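Local coordinates for protein fimbrin (Schizosaccharomyces pombe, PDB 1RT8) that binds and crosslinks actin filaments and takes part in cell polarity, cytokinesis, mating and spore formation, at residues K19-N22 / S23-A26; L121-V124 / W125-R129. One frame throughout, in Å; residues are numbered along the deposited sequence.

How the interactions relate
Both contacts are local, running along two helices of the first calponin-homology domain, within the first actin-binding region of the crosslinking core. Interaction 1 lies toward the C-terminal part of helix 11-25, partly buried; interaction 2 fills the middle of helix 117-131 and is mostly buried. Their centres are about 14 Å apart, yet the helices touch directly: His20 ND1 lies 3.7 Å from Ile128 CD1, and Ile21 CD1 lies 4.1 Å from Val124 CG1. Both contacts also pack on helix 52-61, where Leu57 meets His20 of the first and Ile127 of the second. The sulfate, probably from the crystallisation liquor, belongs to interaction 2 alone.

Interaction 1 of 2, residues K19-N22 / S23-A26; sequences KHIN and SVLA
His20 O takes two bonds from the next turn of its helix: the backbone N of Val24 at 3.1 Å and the hydroxyl of Ser23, whose OG lies 3.0 Å away. Both donors reach the carbonyl oxygen from the same face of its plane. The hydroxyl comes in more bent, with a C=O...OG angle of 123°. From CB, which rests beside Asn22 C at 3.7 Å, the Ser23 side chain folds back to this oxygen because OG sits between the backbone N and the carbonyl carbon (chi1 69°); its tip therefore adds a side-chain bond three residues back to the i to i+4 ladder. Two more rungs, Ser23 N to Lys19 O and Leu25 N to Ile21 O, continue the alpha-helical pattern, the latter less certain because Ile21 O is crowded by a neighbouring atom in the model. This is the last part of helix 11-25 in the first calponin-homology domain. On the buried side the Ile21 and Leu25 side chains run alongside each other with a common heading. Ile21 CG2 lies only 3.4 Å from Leu25 CD1, tighter than usual for two methyls, and 3.8 Å from Leu25 CG. Leu25 also reaches Ile53 and Lys56 of helix 52-61.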
ATOM      1  N   LYS A  19       0.718 -21.827   3.800  1.00 41.76           N
ATOM      2  CA  LYS A  19       0.041 -22.227   5.027  1.00 42.69           C
ATOM      3  C   LYS A  19      -0.768 -21.052   5.564  1.00 42.72           C
ATOM      4  O   LYS A  19      -1.920 -21.211   5.978  1.00 43.46           O
ATOM      5  CB  LYS A  19       1.054 -22.696   6.074  1.00 45.69           C
ATOM      6  CG  LYS A  19       1.783 -23.978   5.691  1.00 48.53           C
ATOM      7  CD  LYS A  19       2.699 -24.469   6.809  1.00 51.89           C
ATOM      8  CE  LYS A  19       1.920 -24.810   8.078  1.00 53.99           C
ATOM      9  NZ  LYS A  19       2.788 -25.463   9.101  1.00 55.07           N
ATOM     10  N   HIS A  20      -0.171 -19.866   5.553  1.00 41.42           N
ATOM     11  CA  HIS A  20      -0.872 -18.682   6.030  1.00 40.20           C
ATOM     12  C   HIS A  20      -2.111 -18.451   5.170  1.00 38.92           C
ATOM     13  O   HIS A  20      -3.180 -18.110   5.676  1.00 38.05           O
ATOM     14  CB  HIS A  20       0.040 -17.449   5.976  1.00 38.11           C
ATOM     15  CG  HIS A  20      -0.690 -16.156   6.157  1.00 38.25           C
ATOM     16  ND1 HIS A  20      -1.146 -15.403   5.096  1.00 39.74           N
ATOM     17  CD2 HIS A  20      -1.087 -15.504   7.277  1.00 40.03           C
ATOM     18  CE1 HIS A  20      -1.791 -14.344   5.553  1.00 38.85           C
ATOM     19  NE2 HIS A  20      -1.770 -14.381   6.873  1.00 40.39           N
ATOM     20  N   ILE A  21      -1.968 -18.647   3.867  1.00 39.12           N
ATOM     21  CA  ILE A  21      -3.091 -18.450   2.959  1.00 39.31           C
ATOM     22  C   ILE A  21      -4.182 -19.491   3.208  1.00 39.65           C
ATOM     23  O   ILE A  21      -5.370 -19.201   3.074  1.00 39.20           O
ATOM     24  CB  ILE A  21      -2.631 -18.507   1.487  1.00 39.37           C
ATOM     25  CG1 ILE A  21      -1.649 -17.362   1.215  1.00 38.36           C
ATOM     26  CG2 ILE A  21      -3.834 -18.403   0.562  1.00 37.64           C
ATOM     27  CD1 ILE A  21      -1.012 -17.406  -0.151  1.00 39.28           C
ATOM     28  N   ASN A  22      -3.774 -20.701   3.579  1.00 41.43           N
ATOM     29  CA  ASN A  22      -4.726 -21.772   3.865  1.00 42.97           C
ATOM     30  C   ASN A  22      -5.620 -21.428   5.052  1.00 44.21           C
ATOM     31  O   ASN A  22      -6.834 -21.631   5.000  1.00 43.99           O
ATOM     32  CB  ASN A  22      -3.980 -23.082   4.144  1.00 41.46           C
ATOM     33  CG  ASN A  22      -3.428 -23.711   2.879  1.00 41.09           C
ATOM     34  OD1 ASN A  22      -2.537 -24.563   2.921  1.00 40.63           O
ATOM     35  ND2 ASN A  22      -3.965 -23.299   1.740  1.00 40.51           N
ATOM     36  N   SER A  23      -5.028 -20.897   6.119  1.00 45.30           N
ATOM     37  CA  SER A  23      -5.802 -20.552   7.308  1.00 47.14           C
ATOM     38  C   SER A  23      -6.687 -19.327   7.103  1.00 47.48           C
ATOM     39  O   SER A  23      -7.772 -19.233   7.679  1.00 48.15           O
ATOM     40  CB  SER A  23      -4.874 -20.315   8.501  1.00 47.23           C
ATOM     41  OG  SER A  23      -4.116 -19.133   8.332  1.00 50.65           O
ATOM     42  N   VAL A  24      -6.225 -18.393   6.279  1.00 47.82           N
ATOM     43  CA  VAL A  24      -6.985 -17.179   6.015  1.00 48.36           C
ATOM     44  C   VAL A  24      -8.172 -17.443   5.087  1.00 47.44           C
ATOM     45  O   VAL A  24      -9.246 -16.861   5.262  1.00 47.00           O
ATOM     46  CB  VAL A  24      -6.083 -16.080   5.395  1.00 48.63           C
ATOM     47  CG1 VAL A  24      -5.489 -16.567   4.093  1.00 51.05           C
ATOM     48  CG2 VAL A  24      -6.887 -14.821   5.159  1.00 49.49           C
ATOM     49  N   LEU A  25      -7.979 -18.322   4.109  1.00 46.90           N
ATOM     50  CA  LEU A  25      -9.039 -18.650   3.160  1.00 47.45           C
ATOM     51  C   LEU A  25      -9.884 -19.819   3.659  1.00 48.64           C
ATOM     52  O   LEU A  25     -10.907 -20.163   3.059  1.00 47.67           O
ATOM     53  CB  LEU A  25      -8.433 -18.997   1.801  1.00 47.34           C
ATOM     54  CG  LEU A  25      -7.522 -17.934   1.184  1.00 46.73           C
ATOM     55  CD1 LEU A  25      -7.140 -18.358  -0.221  1.00 48.03           C
ATOM     56  CD2 LEU A  25      -8.232 -16.590   1.155  1.00 47.40           C
ATOM     57  N   ALA A  26      -9.429 -20.413   4.761  1.00 50.59           N
ATOM     58  CA  ALA A  26     -10.069 -21.555   5.421  1.00 51.96           C
ATOM     59  C   ALA A  26     -11.393 -22.013   4.817  1.00 52.51           C
ATOM     60  O   ALA A  26     -11.436 -22.941   4.005  1.00 53.02           O
ATOM     61  CB  ALA A  26     -10.260 -21.243   6.906  1.00 51.94           C
TER

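Interaction 2 of 2, residues L121-V124 / W125-R129; sequences LGLV and WQIIR. With SO4 (sulfate ion), chain C.
Ile127 CG1 lies against the carbonyl oxygen four residues back, only 3.1 Å from Leu123 O, the same oxygen that accepts the backbone bond from Ile127 N at 3.0 Å. With CG1 beside the backbone N and anti to the carbonyl carbon (chi1 -63°), the branch runs back along the preceding turn, and the Ile127 side chain passes slantwise over that of Leu123, CD1 4.1 Å from Leu123 CG. With an alanine in its place everything beyond CB is gone, which is likely to open a gap beside Leu123 and against Leu57 and Ile58 of helix 52-61. One residue further on, Ile128 repeats the pairing in another manner: it lies alongside Val124 and keeps the same heading, with CD1 3.8 Å from Val124 CG1. The backbone bonds of Trp125 to Leu121, Gln126 to Gly122 and Ile128 to Val124 continue the ladder of helix 117-131, a long helix of the first calponin-homology domain. Toward the C-terminal end, Arg129 CB sits 3.8 Å above one face of the Trp125 ring, offset toward its rim; Lys249 makes a cation-pi contact with this ring. The arginine chain then runs extended to NE and carries the guanidinium outward, where NH1 and NH2 both give weak bonds, each of 3.0 Å, to the single sulfate oxygen O1. The contact between the segments is apolar in its side chains; Arg129, beyond it, carries the charge, which is probably balanced in part by a salt bridge from NH2 to Glu163 and, in the crystal, weakly by sulfate.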
ATOM      1  N   LEU A 121       4.908 -15.072  -5.860  1.00 28.77           N
ATOM      2  CA  LEU A 121       5.325 -15.198  -4.464  1.00 28.86           C
ATOM      3  C   LEU A 121       5.827 -13.845  -3.957  1.00 28.63           C
ATOM      4  O   LEU A 121       5.671 -13.513  -2.781  1.00 28.19           O
ATOM      5  CB  LEU A 121       6.415 -16.268  -4.320  1.00 30.17           C
ATOM      6  CG  LEU A 121       6.504 -16.907  -2.922  1.00 32.35           C
ATOM      7  CD1 LEU A 121       5.143 -17.472  -2.525  1.00 30.96           C
ATOM      8  CD2 LEU A 121       7.559 -18.005  -2.907  1.00 32.14           C
ATOM      9  N   GLY A 122       6.422 -13.063  -4.854  1.00 27.38           N
ATOM     10  CA  GLY A 122       6.907 -11.749  -4.480  1.00 26.75           C
ATOM     11  C   GLY A 122       5.733 -10.871  -4.080  1.00 26.25           C
ATOM     12  O   GLY A 122       5.785 -10.162  -3.076  1.00 25.80           O
ATOM     13  N   LEU A 123       4.667 -10.925  -4.873  1.00 24.40           N
ATOM     14  CA  LEU A 123       3.463 -10.151  -4.614  1.00 25.29           C
ATOM     15  C   LEU A 123       2.737 -10.679  -3.368  1.00 24.70           C
ATOM     16  O   LEU A 123       2.149  -9.914  -2.593  1.00 22.86           O
ATOM     17  CB  LEU A 123       2.548 -10.215  -5.833  1.00 24.23           C
ATOM     18  CG  LEU A 123       1.171  -9.562  -5.742  1.00 25.62           C
ATOM     19  CD1 LEU A 123       1.289  -8.100  -5.350  1.00 26.12           C
ATOM     20  CD2 LEU A 123       0.487  -9.700  -7.089  1.00 23.72           C
ATOM     21  N   VAL A 124       2.787 -11.991  -3.172  1.00 25.68           N
ATOM     22  CA  VAL A 124       2.151 -12.596  -2.007  1.00 25.96           C
ATOM     23  C   VAL A 124       2.777 -12.044  -0.732  1.00 25.23           C
ATOM     24  O   VAL A 124       2.072 -11.648   0.206  1.00 23.85           O
ATOM     25  CB  VAL A 124       2.293 -14.144  -2.031  1.00 27.34           C
ATOM     26  CG1 VAL A 124       2.110 -14.724  -0.620  1.00 26.71           C
ATOM     27  CG2 VAL A 124       1.240 -14.726  -2.960  1.00 27.52           C
ATOM     28  N   TRP A 125       4.105 -12.008  -0.702  1.00 25.02           N
ATOM     29  CA  TRP A 125       4.813 -11.498   0.463  1.00 25.70           C
ATOM     30  C   TRP A 125       4.485 -10.023   0.701  1.00 25.71           C
ATOM     31  O   TRP A 125       4.234  -9.617   1.846  1.00 25.49           O
ATOM     32  CB  TRP A 125       6.331 -11.694   0.300  1.00 26.64           C
ATOM     33  CG  TRP A 125       7.137 -10.903   1.285  1.00 26.89           C
ATOM     34  CD1 TRP A 125       8.066  -9.950   0.998  1.00 27.22           C
ATOM     35  CD2 TRP A 125       7.028 -10.939   2.717  1.00 26.58           C
ATOM     36  NE1 TRP A 125       8.542  -9.384   2.158  1.00 27.36           N
ATOM     37  CE2 TRP A 125       7.920  -9.972   3.229  1.00 26.89           C
ATOM     38  CE3 TRP A 125       6.260 -11.690   3.614  1.00 26.21           C
ATOM     39  CZ2 TRP A 125       8.065  -9.735   4.598  1.00 24.50           C
ATOM     40  CZ3 TRP A 125       6.406 -11.454   4.982  1.00 24.41           C
ATOM     41  CH2 TRP A 125       7.301 -10.483   5.456  1.00 25.83           C
ATOM     42  N   GLN A 126       4.461  -9.220  -0.362  1.00 22.91           N
ATOM     43  CA  GLN A 126       4.153  -7.805  -0.180  1.00 24.00           C
ATOM     44  C   GLN A 126       2.767  -7.640   0.434  1.00 24.77           C
ATOM     45  O   GLN A 126       2.572  -6.804   1.327  1.00 23.10           O
ATOM     46  CB  GLN A 126       4.229  -7.043  -1.509  1.00 27.97           C
ATOM     47  CG  GLN A 126       5.643  -6.903  -2.090  1.00 30.12           C
ATOM     48  CD  GLN A 126       6.602  -6.159  -1.160  1.00 33.58           C
ATOM     49  OE1 GLN A 126       6.269  -5.103  -0.610  1.00 33.04           O
ATOM     50  NE2 GLN A 126       7.803  -6.707  -0.989  1.00 34.07           N
ATOM     51  N   ILE A 127       1.806  -8.435  -0.039  1.00 23.89           N
ATOM     52  CA  ILE A 127       0.444  -8.361   0.497  1.00 24.91           C
ATOM     53  C   ILE A 127       0.416  -8.786   1.973  1.00 24.17           C
ATOM     54  O   ILE A 127      -0.187  -8.098   2.803  1.00 24.10           O
ATOM     55  CB  ILE A 127      -0.543  -9.233  -0.325  1.00 26.07           C
ATOM     56  CG1 ILE A 127      -0.620  -8.699  -1.763  1.00 25.20           C
ATOM     57  CG2 ILE A 127      -1.941  -9.188   0.288  1.00 25.86           C
ATOM     58  CD1 ILE A 127      -1.543  -9.490  -2.679  1.00 25.82           C
ATOM     59  N   ILE A 128       1.077  -9.898   2.296  1.00 23.85           N
ATOM     60  CA  ILE A 128       1.132 -10.404   3.671  1.00 24.85           C
ATOM     61  C   ILE A 128       1.813  -9.403   4.592  1.00 26.66           C
ATOM     62  O   ILE A 128       1.355  -9.164   5.714  1.00 26.64           O
ATOM     63  CB  ILE A 128       1.907 -11.736   3.768  1.00 25.59           C
ATOM     64  CG1 ILE A 128       1.095 -12.870   3.137  1.00 24.80           C
ATOM     65  CG2 ILE A 128       2.203 -12.065   5.238  1.00 27.99           C
ATOM     66  CD1 ILE A 128       1.810 -14.204   3.160  1.00 26.08           C
ATOM     67  N   ARG A 129       2.917  -8.830   4.117  1.00 26.71           N
ATOM     68  CA  ARG A 129       3.671  -7.846   4.885  1.00 26.76           C
ATOM     69  C   ARG A 129       2.835  -6.610   5.176  1.00 27.03           C
ATOM     70  O   ARG A 129       2.862  -6.093   6.286  1.00 28.15           O
ATOM     71  CB  ARG A 129       4.944  -7.456   4.129  1.00 26.03           C
ATOM     72  CG  ARG A 129       5.698  -6.261   4.705  1.00 26.82           C
ATOM     73  CD  ARG A 129       7.045  -6.088   4.004  1.00 26.92           C
ATOM     74  NE  ARG A 129       7.783  -4.919   4.467  1.00 28.59           N
ATOM     75  CZ  ARG A 129       7.437  -3.664   4.202  1.00 32.12           C
ATOM     76  NH1 ARG A 129       6.356  -3.410   3.472  1.00 33.89           N
ATOM     77  NH2 ARG A 129       8.175  -2.659   4.656  1.00 31.52           N
TER
HETATM   78  S   SO4 C9002       7.630   0.715   2.768  1.00 86.97           S
HETATM   79  O1  SO4 C9002       7.503  -0.849   2.362  1.00 87.19           O
HETATM   80  O2  SO4 C9002       6.703   0.881   3.870  1.00 86.98           O
HETATM   81  O3  SO4 C9002       8.865   0.998   3.085  1.00 86.54           O
HETATM   82  O4  SO4 C9002       7.114   1.389   1.605  1.00 87.38           O